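PDB 4OC8: restriction endonuclease AspBHI from Azoarcus sp., which acts as a DNA modification-dependent restriction endonuclease, probably binding DNA and cutting it in response to the modification. Local coordinates for residues Ala254-Leu259 and Trp380-Ile384. Residues are numbered along the deposited sequence; the frame is centred on the assembly and turned at random.
Sequences ACAGAL and WLDGI
The indole of Trp380 meets Leu259 at the edge of its six-membered ring, where CH2 lies 3.7 Å from Leu259 CG near the ring plane, and the two side chains run nearly perpendicular to each other. One face is occupied from within its own helix: Ile384 CD1 sits 3.3 Å above the plane, displaced from the ring centre. Two further groups approach obliquely. Ala258 CB comes within 4.3 Å of Trp380 CZ2, and Cys255 SG makes a sulfur-aromatic contact, 4.7 Å from the centroid of the six-membered ring and 63° off its normal. The indole reaches the neighbouring helix because CG stands anti to the backbone N of Trp380 (chi1 179°). The same CD1 methyl of Ile384 also touches Ala258 CB at 4.0 Å, while CG2, on the other branch, packs 4.3 Å from Ala254 CB. Leu381 adds its CD2 methyl beside the Cys255 sulfur. The axes of segments 254-259 and 380-384 run at 104° to each other, and the contact packs helix 374-386, the last of the chain, against helix 251-263 of the PDDEXK-type nuclease region. Leu366 of helix 359-368 also touches Trp380, and Ile362 and Leu365 of that helix meet Leu259, which extends the apolar cluster. An alanine in place of Trp380 would probably open a gap between the helices, depriving Leu259 and the Cys255 sulfur of their aromatic neighbour. No hydrogen bond links the two segments, so their association here rests on van der Waals packing and burial of apolar surface, to which the sulfur adds its oblique aromatic contact.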
# COMPACT_ATOMS: atom_id res chain seq x y z
N ALA A 254 -6.73 18.64 8.53
CA ALA A 254 -7.63 18.25 7.45
C ALA A 254 -6.86 18.23 6.14
O ALA A 254 -6.85 17.22 5.43
CB ALA A 254 -8.81 19.20 7.36
N CYS A 255 -6.18 19.34 5.85
CA CYS A 255 -5.36 19.44 4.65
C CYS A 255 -4.37 18.28 4.59
O CYS A 255 -4.24 17.61 3.55
CB CYS A 255 -4.61 20.77 4.62
SG CYS A 255 -3.45 20.93 3.27
N ALA A 256 -3.71 18.01 5.71
CA ALA A 256 -2.74 16.93 5.76
C ALA A 256 -3.43 15.65 5.32
O ALA A 256 -2.94 14.95 4.43
CB ALA A 256 -2.16 16.79 7.15
N GLY A 257 -4.60 15.40 5.90
CA GLY A 257 -5.39 14.23 5.57
C GLY A 257 -5.58 14.11 4.08
O GLY A 257 -5.33 13.06 3.49
N ALA A 258 -5.97 15.22 3.45
CA ALA A 258 -6.22 15.20 2.02
C ALA A 258 -4.95 14.78 1.29
O ALA A 258 -4.97 13.86 0.46
CB ALA A 258 -6.70 16.56 1.55
N LEU A 259 -3.84 15.41 1.66
CA LEU A 259 -2.56 15.10 1.05
C LEU A 259 -2.23 13.62 1.27
O LEU A 259 -1.74 12.95 0.36
CB LEU A 259 -1.46 15.99 1.62
CG LEU A 259 -1.47 17.43 1.12
CD1 LEU A 259 -0.59 18.32 1.99
CD2 LEU A 259 -1.02 17.48 -0.33
N TRP A 380 -8.25 24.50 -4.29
CA TRP A 380 -8.03 23.20 -3.70
C TRP A 380 -8.33 23.21 -2.20
O TRP A 380 -9.05 22.33 -1.70
CB TRP A 380 -6.58 22.76 -3.95
CG TRP A 380 -6.24 21.43 -3.34
CD1 TRP A 380 -6.71 20.21 -3.72
CD2 TRP A 380 -5.33 21.19 -2.26
NE1 TRP A 380 -6.16 19.23 -2.94
CE2 TRP A 380 -5.31 19.80 -2.03
CE3 TRP A 380 -4.54 22.01 -1.45
CZ2 TRP A 380 -4.53 19.21 -1.04
CZ3 TRP A 380 -3.76 21.43 -0.47
CH2 TRP A 380 -3.76 20.04 -0.27
N LEU A 381 -7.78 24.20 -1.51
CA LEU A 381 -8.01 24.37 -0.08
C LEU A 381 -9.49 24.64 0.23
O LEU A 381 -10.03 24.13 1.23
CB LEU A 381 -7.13 25.49 0.47
CG LEU A 381 -5.64 25.16 0.53
CD1 LEU A 381 -4.82 26.39 0.87
CD2 LEU A 381 -5.39 24.07 1.55
N ASP A 382 -10.13 25.43 -0.62
CA ASP A 382 -11.57 25.66 -0.50
C ASP A 382 -12.29 24.32 -0.55
O ASP A 382 -13.20 24.05 0.25
CB ASP A 382 -12.07 26.59 -1.61
CG ASP A 382 -11.62 28.03 -1.42
OD1 ASP A 382 -11.50 28.47 -0.25
OD2 ASP A 382 -11.40 28.72 -2.44
N GLY A 383 -11.86 23.48 -1.49
CA GLY A 383 -12.39 22.13 -1.62
C GLY A 383 -12.22 21.31 -0.36
O GLY A 383 -13.17 20.67 0.10
N ILE A 384 -11.02 21.31 0.20
CA ILE A 384 -10.76 20.56 1.43
C ILE A 384 -11.65 21.02 2.57
O ILE A 384 -12.34 20.21 3.18
CB ILE A 384 -9.30 20.69 1.89
CG1 ILE A 384 -8.34 20.35 0.76
CG2 ILE A 384 -9.04 19.81 3.11
CD1 ILE A 384 -6.90 20.55 1.14